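Side-chain contacts in erythropoietin (Homo sapiens, PDB 1EER), which acts as a hormone that binds and dimerises its receptor, activating JAK2, to regulate erythrocyte proliferation and differentiation: residues A[65-70]-A[100-105]; A[76-81]-A[93-98]. The protein carries 5 engineered substitutions. One frame throughout, in Å; residues are numbered along the deposited sequence.

Contact 1: A[65-70]-A[100-105]; sequences QGLALL and SGLRSL
Leu102 and Leu67 each place a methyl above the face of a backbone carbonyl across the contact, the flat groups met here. Leu102 CD1 lies above the face of the Leu70 carbonyl, offset from the C=O bond and 3.9 Å from Leu70 O. Leu67 CD2 makes a looser approach to the carbonyl of Leu105, also offset, at 4.2 Å from Leu105 C. No hydrogen bond joins the two segments. They belong to helices 56-82 and 91-111 of the four-helix cytokine bundle. The axes of the two segments run nearly antiparallel, at 153°, and approach to 10.5 Å.

The touching side chains are all leucines, and all are buried. Leu67 and Leu102 lie alongside each other, their side chains running opposite ways. The first torsion of Leu67 (chi1 -163°) sets CG opposite the backbone N, and its methyls reach across the gap. In Leu102 (chi1 -83°) CG lies opposite the carbonyl carbon instead. Leu70 meets Leu102 at about a right angle.

Phe148 and Leu153 of helix 138-161 also pack on Leu67, and Leu12 and Tyr15 of helix 9-25 pack on Leu105. All four long helices thus meet around this contact. Arg103 points away from it and, outside the two segments, pairs with an acidic side chain on the chain of another protein, consistent with receptor binding.

Leu102 CD2 has two methyl neighbours across the contact: Leu67 CD1 at 3.6 Å and Leu70 CD1 at 4.1 Å.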
loop_
_atom_site.group_PDB
_atom_site.type_symbol
_atom_site.label_atom_id
_atom_site.label_comp_id
_atom_site.label_asym_id
_atom_site.label_seq_id
_atom_site.Cartn_x
_atom_site.Cartn_y
_atom_site.Cartn_z
ATOM N N GLN A 65 -0.340 14.920 15.983
ATOM C CA GLN A 65 -1.051 14.642 17.213
ATOM C C GLN A 65 -1.993 13.462 17.032
ATOM O O GLN A 65 -2.069 12.592 17.898
ATOM C CB GLN A 65 -1.831 15.862 17.652
ATOM C CG GLN A 65 -0.948 16.975 18.102
ATOM C CD GLN A 65 -1.736 18.187 18.494
ATOM O OE1 GLN A 65 -1.245 19.309 18.424
ATOM N NE2 GLN A 65 -2.974 17.972 18.909
ATOM N N GLY A 66 -2.700 13.424 15.905
ATOM C CA GLY A 66 -3.613 12.324 15.664
ATOM C C GLY A 66 -2.915 10.982 15.711
ATOM O O GLY A 66 -3.433 10.016 16.276
ATOM N N LEU A 67 -1.732 10.923 15.102
ATOM C CA LEU A 67 -0.925 9.701 15.062
ATOM C C LEU A 67 -0.493 9.285 16.463
ATOM O O LEU A 67 -0.461 8.094 16.781
ATOM C CB LEU A 67 0.315 9.926 14.198
ATOM C CG LEU A 67 1.065 8.689 13.707
ATOM C CD1 LEU A 67 0.221 7.947 12.675
ATOM C CD2 LEU A 67 2.408 9.124 13.125
ATOM N N ALA A 68 -0.159 10.277 17.290
ATOM C CA ALA A 68 0.251 10.025 18.668
ATOM C C ALA A 68 -0.884 9.358 19.441
ATOM O O ALA A 68 -0.672 8.377 20.146
ATOM C CB ALA A 68 0.644 11.334 19.334
ATOM N N LEU A 69 -2.094 9.892 19.299
ATOM C CA LEU A 69 -3.267 9.353 19.980
ATOM C C LEU A 69 -3.520 7.940 19.486
ATOM O O LEU A 69 -3.853 7.042 20.266
ATOM C CB LEU A 69 -4.473 10.264 19.701
ATOM C CG LEU A 69 -5.935 9.863 19.928
ATOM C CD1 LEU A 69 -6.098 9.068 21.197
ATOM C CD2 LEU A 69 -6.773 11.131 19.990
ATOM N N LEU A 70 -3.345 7.758 18.178
ATOM C CA LEU A 70 -3.522 6.469 17.515
ATOM C C LEU A 70 -2.562 5.432 18.099
ATOM O O LEU A 70 -2.953 4.302 18.402
ATOM C CB LEU A 70 -3.266 6.618 16.007
ATOM C CG LEU A 70 -4.309 6.091 15.004
ATOM C CD1 LEU A 70 -3.683 5.997 13.620
ATOM C CD2 LEU A 70 -4.837 4.728 15.424
ATOM N N SER A 100 4.158 -1.854 15.405
ATOM C CA SER A 100 5.417 -1.779 14.681
ATOM C C SER A 100 5.368 -0.706 13.603
ATOM O O SER A 100 6.284 0.116 13.482
ATOM C CB SER A 100 5.720 -3.137 14.047
ATOM O OG SER A 100 6.784 -3.030 13.121
ATOM N N GLY A 101 4.294 -0.721 12.816
ATOM C CA GLY A 101 4.131 0.253 11.751
ATOM C C GLY A 101 4.008 1.683 12.251
ATOM O O GLY A 101 4.659 2.584 11.718
ATOM N N LEU A 102 3.173 1.892 13.273
ATOM C CA LEU A 102 2.971 3.225 13.840
ATOM C C LEU A 102 4.282 3.775 14.372
ATOM O O LEU A 102 4.552 4.971 14.282
ATOM C CB LEU A 102 1.915 3.183 14.956
ATOM C CG LEU A 102 0.458 3.232 14.468
ATOM C CD1 LEU A 102 -0.497 3.061 15.632
ATOM C CD2 LEU A 102 0.199 4.558 13.773
ATOM N N ARG A 103 5.112 2.888 14.909
ATOM C CA ARG A 103 6.397 3.314 15.447
ATOM C C ARG A 103 7.281 3.832 14.319
ATOM O O ARG A 103 7.954 4.854 14.464
ATOM C CB ARG A 103 7.090 2.154 16.173
ATOM C CG ARG A 103 8.333 2.576 16.959
ATOM C CD ARG A 103 9.146 1.372 17.455
ATOM N NE ARG A 103 8.510 0.700 18.585
ATOM C CZ ARG A 103 7.997 -0.522 18.532
ATOM N NH1 ARG A 103 8.044 -1.212 17.403
ATOM N NH2 ARG A 103 7.412 -1.046 19.599
ATOM N N SER A 104 7.270 3.132 13.191
ATOM C CA SER A 104 8.077 3.538 12.050
ATOM C C SER A 104 7.553 4.844 11.458
ATOM O O SER A 104 8.324 5.765 11.167
ATOM C CB SER A 104 8.069 2.437 10.995
ATOM O OG SER A 104 8.636 1.246 11.516
ATOM N N LEU A 105 6.237 4.930 11.299
ATOM C CA LEU A 105 5.619 6.125 10.743
ATOM C C LEU A 105 5.920 7.348 11.598
ATOM O O LEU A 105 6.176 8.430 11.068
ATOM C CB LEU A 105 4.105 5.917 10.611
ATOM C CG LEU A 105 3.735 4.839 9.587
ATOM C CD1 LEU A 105 2.271 4.451 9.737
ATOM C CD2 LEU A 105 4.024 5.362 8.180
#

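Contact 2: A[76-81]-A[93-98]; sequences RGQALL and LHVDKA
Gln78 lays the root of its side chain over one methyl of Val95. Gln78 CB is 3.7 Å from Val95 CG1, and Gln78 CG is 4.2 Å from the same methyl. The backbone comes close as well, with Gln78 CA 3.9 Å from Val95 CG1. The polar residue therefore packs here through its aliphatic part. This is a helix-helix contact of the four-helix cytokine bundle. The segment axes approach to 10.0 Å and run at 145°, broadly antiparallel.

The two methyls of Val95 have different partners: CG1 packs on Gln78, and CG2 meets Leu81 CD2 at 4.1 Å. Gln78 and Leu81 are one helical turn apart, so Val95 faces both.

The Gln78 chain is extended. Its CG is opposite the backbone N (chi1 177°), and the amide is carried past Val95 to Asp96. There Gln78 NE2 stands 3.8 Å from Asp96 OD1. This is too long for a hydrogen bond, and none joins the segments. The amide and carboxylate planes are 69° apart, far from coplanar. The pair is a loose polar approach at the side of an apolar contact, and any attraction is probably weak. Gln78 and Asp96 each also pack on an apolar side chain of another protein's chain.

Inside the bundle, Phe138 and Phe142 of helix 138-161 touch Val95, Phe138 also touches Leu81, and the neighbouring His94 packs against helix 9-25. On the other side of helix 56-82, Arg76 makes a salt bridge to Glu37 of strand 34-41, and Leu80 packs on Glu37 and Ile39 of that strand.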
loop_
_atom_site.group_PDB
_atom_site.type_symbol
_atom_site.label_atom_id
_atom_site.label_comp_id
_atom_site.label_asym_id
_atom_site.label_seq_id
_atom_site.Cartn_x
_atom_site.Cartn_y
_atom_site.Cartn_z
ATOM N N ARG A 76 -2.739 0.430 23.830
ATOM C CA ARG A 76 -3.739 0.002 24.800
ATOM C C ARG A 76 -4.421 -1.267 24.293
ATOM O O ARG A 76 -4.665 -2.201 25.048
ATOM C CB ARG A 76 -4.777 1.104 25.019
ATOM C CG ARG A 76 -4.921 1.539 26.477
ATOM C CD ARG A 76 -5.909 0.656 27.234
ATOM N NE ARG A 76 -5.235 -0.363 28.035
ATOM C CZ ARG A 76 -5.798 -1.016 29.050
ATOM N NH1 ARG A 76 -7.051 -0.761 29.394
ATOM N NH2 ARG A 76 -5.107 -1.925 29.724
ATOM N N GLY A 77 -4.726 -1.304 23.001
ATOM C CA GLY A 77 -5.365 -2.478 22.446
ATOM C C GLY A 77 -4.476 -3.695 22.587
ATOM O O GLY A 77 -4.945 -4.807 22.831
ATOM N N GLN A 78 -3.179 -3.477 22.436
ATOM C CA GLN A 78 -2.214 -4.559 22.550
ATOM C C GLN A 78 -2.193 -5.149 23.965
ATOM O O GLN A 78 -2.204 -6.367 24.142
ATOM C CB GLN A 78 -0.827 -4.042 22.173
ATOM C CG GLN A 78 0.283 -5.058 22.311
ATOM C CD GLN A 78 1.644 -4.425 22.160
ATOM O OE1 GLN A 78 1.867 -3.303 22.608
ATOM N NE2 GLN A 78 2.564 -5.137 21.521
ATOM N N ALA A 79 -2.170 -4.288 24.974
ATOM C CA ALA A 79 -2.143 -4.751 26.362
ATOM C C ALA A 79 -3.475 -5.371 26.767
ATOM O O ALA A 79 -3.515 -6.306 27.564
ATOM C CB ALA A 79 -1.805 -3.603 27.286
ATOM N N LEU A 80 -4.566 -4.839 26.226
ATOM C CA LEU A 80 -5.887 -5.364 26.533
ATOM C C LEU A 80 -5.993 -6.774 25.965
ATOM O O LEU A 80 -6.685 -7.638 26.512
ATOM C CB LEU A 80 -6.965 -4.476 25.909
ATOM C CG LEU A 80 -7.544 -3.376 26.797
ATOM C CD1 LEU A 80 -8.422 -2.456 25.967
ATOM C CD2 LEU A 80 -8.340 -4.008 27.917
ATOM N N LEU A 81 -5.288 -6.992 24.861
ATOM C CA LEU A 81 -5.279 -8.283 24.190
ATOM C C LEU A 81 -4.364 -9.271 24.895
ATOM O O LEU A 81 -4.653 -10.466 24.928
ATOM C CB LEU A 81 -4.827 -8.121 22.741
ATOM C CG LEU A 81 -5.302 -9.206 21.779
ATOM C CD1 LEU A 81 -6.814 -9.230 21.770
ATOM C CD2 LEU A 81 -4.751 -8.944 20.374
ATOM N N LEU A 93 -1.374 -10.635 15.196
ATOM C CA LEU A 93 -0.406 -10.141 14.221
ATOM C C LEU A 93 -0.719 -8.765 13.674
ATOM O O LEU A 93 0.193 -7.970 13.463
ATOM C CB LEU A 93 -0.235 -11.126 13.061
ATOM C CG LEU A 93 -1.462 -11.840 12.504
ATOM C CD1 LEU A 93 -1.202 -12.183 11.042
ATOM C CD2 LEU A 93 -1.757 -13.102 13.325
ATOM N N HIS A 94 -2.001 -8.478 13.453
ATOM C CA HIS A 94 -2.399 -7.177 12.926
ATOM C C HIS A 94 -2.052 -6.094 13.933
ATOM O O HIS A 94 -1.653 -4.998 13.558
ATOM C CB HIS A 94 -3.901 -7.145 12.621
ATOM C CG HIS A 94 -4.316 -8.096 11.542
ATOM N ND1 HIS A 94 -3.974 -7.917 10.219
ATOM C CD2 HIS A 94 -5.037 -9.243 11.592
ATOM C CE1 HIS A 94 -4.465 -8.913 9.501
ATOM N NE2 HIS A 94 -5.114 -9.731 10.310
ATOM N N VAL A 95 -2.202 -6.403 15.216
ATOM C CA VAL A 95 -1.882 -5.441 16.272
ATOM C C VAL A 95 -0.365 -5.238 16.373
ATOM O O VAL A 95 0.113 -4.121 16.566
ATOM C CB VAL A 95 -2.407 -5.926 17.638
ATOM C CG1 VAL A 95 -1.904 -5.016 18.739
ATOM C CG2 VAL A 95 -3.933 -5.956 17.632
ATOM N N ASP A 96 0.381 -6.330 16.243
ATOM C CA ASP A 96 1.831 -6.280 16.319
ATOM C C ASP A 96 2.383 -5.494 15.135
ATOM O O ASP A 96 3.366 -4.763 15.261
ATOM C CB ASP A 96 2.406 -7.703 16.344
ATOM C CG ASP A 96 2.292 -8.363 17.726
ATOM O OD1 ASP A 96 2.082 -7.644 18.729
ATOM O OD2 ASP A 96 2.413 -9.605 17.801
ATOM N N LYS A 97 1.750 -5.640 13.980
ATOM C CA LYS A 97 2.184 -4.891 12.803
ATOM C C LYS A 97 1.838 -3.399 12.979
ATOM O O LYS A 97 2.597 -2.518 12.569
ATOM C CB LYS A 97 1.495 -5.433 11.546
ATOM C CG LYS A 97 1.898 -6.837 11.163
ATOM C CD LYS A 97 0.784 -7.518 10.400
ATOM C CE LYS A 97 1.320 -8.659 9.575
ATOM N NZ LYS A 97 2.409 -8.194 8.686
ATOM N N ALA A 98 0.685 -3.130 13.589
ATOM C CA ALA A 98 0.221 -1.766 13.824
ATOM C C ALA A 98 1.150 -1.046 14.795
ATOM O O ALA A 98 1.556 0.094 14.555
ATOM C CB ALA A 98 -1.207 -1.789 14.378
#

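How the contacts relate
Both contacts join the same two helices, 56-82 and 91-111, and their centres are about 13 Å apart. Along the chain the order is 65-70, 76-81, 93-98, 100-105. Contact 2 therefore lies nearer the short loop between the helices, and contact 1 is farther along the antiparallel pair. Contact 1 is deep, with its centre about 5 Å from the centre of the chain. Contact 2 is about 14 Å from it and only partly buried. Helix 138-161 packs on both. Together they make up two levels of the packing between one antiparallel helix pair of the bundle, while outward residues of helix 91-111 beside both contacts meet the chain of another protein.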